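Local coordinates for Non-fluorescent flavoprotein (Photobacterium phosphoreum, PDB 1FVP) that binds flavin mononucleotide carrying a covalently attached myristate, forms a homodimer and, like the bacterial luciferases, may have FMN-linked alkanal monooxygenase activity, at residues S167-S171 with N172-S176; N135-E138 with T139-K142. All coordinates share one frame; numbering follows the deposited sequence.

Contact 1: S167-S171 with N172-S176; sequences SIIQS and NVTGS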
loop_
_atom_site.group_PDB
_atom_site.type_symbol
_atom_site.label_atom_id
_atom_site.label_comp_id
_atom_site.label_asym_id
_atom_site.label_seq_id
_atom_site.Cartn_x
_atom_site.Cartn_y
_atom_site.Cartn_z
ATOM N N SER A 167 -12.241 -23.844 -9.830
ATOM C CA SER A 167 -10.964 -23.532 -10.499
ATOM C C SER A 167 -10.162 -22.475 -9.743
ATOM O O SER A 167 -8.935 -22.636 -9.572
ATOM C CB SER A 167 -11.215 -23.095 -11.940
ATOM O OG SER A 167 -12.182 -22.046 -11.906
ATOM N N ILE A 168 -10.855 -21.409 -9.320
ATOM C CA ILE A 168 -10.155 -20.357 -8.569
ATOM C C ILE A 168 -9.435 -21.107 -7.440
ATOM O O ILE A 168 -8.211 -20.989 -7.353
ATOM C CB ILE A 168 -11.023 -19.212 -7.994
ATOM C CG1 ILE A 168 -11.819 -18.498 -9.106
ATOM C CG2 ILE A 168 -10.151 -18.200 -7.187
ATOM C CD1 ILE A 168 -12.928 -17.565 -8.557
ATOM N N ILE A 169 -10.242 -21.855 -6.692
ATOM C CA ILE A 169 -9.709 -22.641 -5.572
ATOM C C ILE A 169 -8.588 -23.564 -6.062
ATOM O O ILE A 169 -7.518 -23.623 -5.440
ATOM C CB ILE A 169 -10.788 -23.440 -4.788
ATOM C CG1 ILE A 169 -11.961 -22.556 -4.331
ATOM C CG2 ILE A 169 -10.132 -24.181 -3.575
ATOM C CD1 ILE A 169 -13.206 -23.375 -3.862
ATOM N N GLN A 170 -8.888 -24.241 -7.157
ATOM C CA GLN A 170 -7.934 -25.170 -7.780
ATOM C C GLN A 170 -6.650 -24.410 -8.138
ATOM O O GLN A 170 -5.562 -25.021 -8.152
ATOM C CB GLN A 170 -8.507 -25.878 -8.988
ATOM C CG GLN A 170 -9.561 -26.916 -8.717
ATOM C CD GLN A 170 -9.032 -28.191 -8.094
ATOM O OE1 GLN A 170 -8.007 -28.740 -8.517
ATOM N NE2 GLN A 170 -9.765 -28.646 -7.073
ATOM N N SER A 171 -6.793 -23.127 -8.419
ATOM C CA SER A 171 -5.662 -22.261 -8.770
ATOM C C SER A 171 -4.948 -21.847 -7.472
ATOM O O SER A 171 -3.707 -21.782 -7.429
ATOM C CB SER A 171 -6.061 -21.027 -9.542
ATOM O OG SER A 171 -6.643 -21.259 -10.798
ATOM N N ASN A 172 -5.779 -21.588 -6.471
ATOM C CA ASN A 172 -5.293 -21.176 -5.138
ATOM C C ASN A 172 -4.600 -22.344 -4.439
ATOM O O ASN A 172 -4.609 -23.468 -4.967
ATOM C CB ASN A 172 -6.393 -20.445 -4.383
ATOM C CG ASN A 172 -6.515 -19.005 -4.854
ATOM O OD1 ASN A 172 -5.878 -18.130 -4.255
ATOM N ND2 ASN A 172 -7.292 -18.697 -5.886
ATOM N N VAL A 173 -4.015 -22.066 -3.289
ATOM C CA VAL A 173 -3.234 -22.974 -2.442
ATOM C C VAL A 173 -3.926 -23.589 -1.238
ATOM O O VAL A 173 -4.241 -22.895 -0.253
ATOM C CB VAL A 173 -1.997 -22.129 -2.024
ATOM C CG1 VAL A 173 -1.006 -22.916 -1.210
ATOM C CG2 VAL A 173 -1.326 -21.529 -3.242
ATOM N N THR A 174 -4.159 -24.896 -1.258
ATOM C CA THR A 174 -4.829 -25.653 -0.205
ATOM C C THR A 174 -4.431 -27.125 -0.091
ATOM O O THR A 174 -3.851 -27.777 -0.971
ATOM C CB THR A 174 -6.402 -25.570 -0.412
ATOM O OG1 THR A 174 -6.698 -26.696 -1.302
ATOM C CG2 THR A 174 -6.962 -24.291 -1.016
ATOM N N GLY A 175 -4.787 -27.715 1.037
ATOM C CA GLY A 175 -4.519 -29.111 1.385
ATOM C C GLY A 175 -3.523 -29.188 2.542
ATOM O O GLY A 175 -3.322 -28.183 3.245
ATOM N N SER A 176 -2.918 -30.343 2.724
ATOM C CA SER A 176 -1.920 -30.569 3.777
ATOM C C SER A 176 -0.738 -29.626 3.592
ATOM O O SER A 176 -0.727 -28.863 2.621
ATOM C CB SER A 176 -1.368 -31.984 3.671
ATOM O OG SER A 176 -0.348 -32.089 2.683
#
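I168 and N172 meet at the C-terminal end of helix 166-171, where one carbonyl oxygen takes two hydrogen bonds from a single residue. The backbone N of N172 lies 2.7 Å from I168 O, in the carbonyl plane; this is the last i to i+4 bond before the chain leaves helical geometry at N172. The side chain supplies the second bond. With chi1 at -79°, N172 CG sits beside its own backbone N and turns the amide back against the helix, so that N172 ND2 reaches I168 O at 2.9 Å. Here the N-H...O angle is 162°, yet the donor stands above the carbonyl plane, 64° out of it. The acceptor in turn lies close to the plane of the amide itself.

A further side-chain bond ties the same turn: S171 OG is 2.9 Å from S167 O, again placed above the carbonyl plane. S171 OG also bonds N100 N, and N172 uses OD1 for H131 N on strand 126-134 and ND2 for W96 O as well as I168 O.

Apolar packing is slighter. I168 runs alongside N172, its CG2 methyl flanking the amide nitrogen, while I169 CG2 meets T174 CG2 at 4.1 Å. I169 and T174 both lean on L145 of helix 138-155. V173 points away from 167-171; its side chain packs against L130, V132 and V184 and touches the bound myristylated flavin.

Both polar atoms of the buried N172 amide are thus engaged. Bonds to the helix end, to W96 O and to strand 126-134 fix the rotation of this group, and they anchor the chain just before V173, which lines the flavin pocket.

Contact 2: N135-E138 with T139-K142; sequences NEAE and TVAK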
loop_
_atom_site.group_PDB
_atom_site.type_symbol
_atom_site.label_atom_id
_atom_site.label_comp_id
_atom_site.label_asym_id
_atom_site.label_seq_id
_atom_site.Cartn_x
_atom_site.Cartn_y
_atom_site.Cartn_z
ATOM N N ASN A 135 -4.962 -27.693 5.596
ATOM C CA ASN A 135 -5.635 -28.609 6.565
ATOM C C ASN A 135 -5.298 -30.021 6.122
ATOM O O ASN A 135 -5.602 -30.388 4.963
ATOM C CB ASN A 135 -7.060 -28.144 6.632
ATOM C CG ASN A 135 -8.093 -29.166 7.015
ATOM O OD1 ASN A 135 -7.986 -29.896 8.011
ATOM N ND2 ASN A 135 -9.125 -29.195 6.171
ATOM N N GLU A 136 -4.667 -30.780 7.008
ATOM C CA GLU A 136 -4.224 -32.158 6.749
ATOM C C GLU A 136 -5.298 -32.967 6.028
ATOM O O GLU A 136 -5.002 -33.921 5.289
ATOM C CB GLU A 136 -3.757 -32.948 7.947
ATOM C CG GLU A 136 -2.497 -32.641 8.719
ATOM C CD GLU A 136 -1.130 -32.744 8.120
ATOM O OE1 GLU A 136 -0.512 -33.785 7.885
ATOM O OE2 GLU A 136 -0.636 -31.602 7.884
ATOM N N ALA A 137 -6.523 -32.553 6.276
ATOM C CA ALA A 137 -7.727 -33.138 5.676
ATOM C C ALA A 137 -7.954 -32.374 4.363
ATOM O O ALA A 137 -8.399 -31.220 4.342
ATOM C CB ALA A 137 -8.935 -33.014 6.589
ATOM N N GLU A 138 -7.601 -33.053 3.295
ATOM C CA GLU A 138 -7.725 -32.511 1.953
ATOM C C GLU A 138 -8.887 -31.533 1.840
ATOM O O GLU A 138 -8.738 -30.306 1.775
ATOM C CB GLU A 138 -7.954 -33.625 0.924
ATOM C CG GLU A 138 -6.854 -34.658 0.677
ATOM C CD GLU A 138 -5.460 -34.124 0.921
ATOM O OE1 GLU A 138 -4.940 -33.201 0.300
ATOM O OE2 GLU A 138 -4.923 -34.721 1.891
ATOM N N THR A 139 -10.058 -32.108 1.825
ATOM C CA THR A 139 -11.386 -31.595 1.649
ATOM C C THR A 139 -12.036 -30.595 2.570
ATOM O O THR A 139 -13.010 -29.939 2.114
ATOM C CB THR A 139 -12.362 -32.870 1.561
ATOM O OG1 THR A 139 -11.460 -34.014 1.457
ATOM C CG2 THR A 139 -13.330 -32.756 0.397
ATOM N N VAL A 140 -11.599 -30.490 3.804
ATOM C CA VAL A 140 -12.205 -29.531 4.761
ATOM C C VAL A 140 -11.748 -28.139 4.330
ATOM O O VAL A 140 -12.526 -27.179 4.247
ATOM C CB VAL A 140 -11.874 -30.020 6.171
ATOM C CG1 VAL A 140 -12.151 -29.042 7.291
ATOM C CG2 VAL A 140 -12.553 -31.349 6.453
ATOM N N ALA A 141 -10.474 -28.075 4.002
ATOM C CA ALA A 141 -9.704 -26.930 3.546
ATOM C C ALA A 141 -10.303 -26.217 2.333
ATOM O O ALA A 141 -10.312 -24.981 2.292
ATOM C CB ALA A 141 -8.288 -27.397 3.205
ATOM N N LYS A 142 -10.751 -27.008 1.391
ATOM C CA LYS A 142 -11.377 -26.585 0.152
ATOM C C LYS A 142 -12.818 -26.132 0.365
ATOM O O LYS A 142 -13.334 -25.224 -0.314
ATOM C CB LYS A 142 -11.378 -27.728 -0.859
ATOM C CG LYS A 142 -10.066 -27.868 -1.632
ATOM C CD LYS A 142 -10.210 -28.706 -2.884
ATOM C CE LYS A 142 -11.500 -28.442 -3.643
ATOM N NZ LYS A 142 -11.541 -29.220 -4.916
#
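A137 and V140 join the loop after strand 126-134 to the segment leading into helix 138-155, through one weak backbone bond and a methyl contact. The bond runs from V140 N to A137 O over 3.3 Å, with an N-H...O angle of 145°; both the length and the bend mark it as weak. A137 O is 3.8 Å from A141 N, too far for a hydrogen bond.

Apolar contact accompanies the bond. A137 CB and V140 CG2 stand 4.0 Å apart, methyl against methyl. Beside this pair, N135 directs its CB at A141, with N135 CB 3.7 Å from A141 CB; A141 is the buried residue of the group. The A141 methyl also lies near E138 O, the usual i to i+3 neighbourhood of a helical turn.

The N135 amide comes next. Its CG is carried anti to the backbone N (chi1 154°), which brings the amide to the V140 side chain, although N135 ND2 sits too close to V140 CB in the model for this placement to be firm. N135 OD1 lies 3.5 Å from A137 N, a weak bond in the pattern of an Asx turn. That assignment stays doubtful as well, because A137 N is itself crowded in the model.

E138 and T139 extend at the exposed surface, the E138 carboxylate leading away from the turn. Strand 126-134 pairs in parallel with strand 174-175, and the connection between them runs through both helix 138-155 and helix 166-171. The short loop at 135-138 is the strand-to-helix link that opens this right-side-out alternation of strand and helix, the recurring pattern of the barrel-like fold of the bacterial luciferase family.

Overall arrangement
Contact 2 comes first along the chain and contact 1 follows it, their centres about 10 Å apart. Contact 2 lies at the surface where the chain enters helix 138-155; contact 1 ends helix 166-171 in the interior and leads into strand 174-175. They are joined directly: G175 O lies 2.9 Å from N135 N, a probable hydrogen bond that carries the parallel pairing just beyond strand 126-134, and T174 OG1 packs at 3.6 Å from K142 CG. Together they mark two junctions of one two-helix connection between parallel strands, whose returning segment brings V173 to the flavin pocket, while contact 2 stays more peripheral.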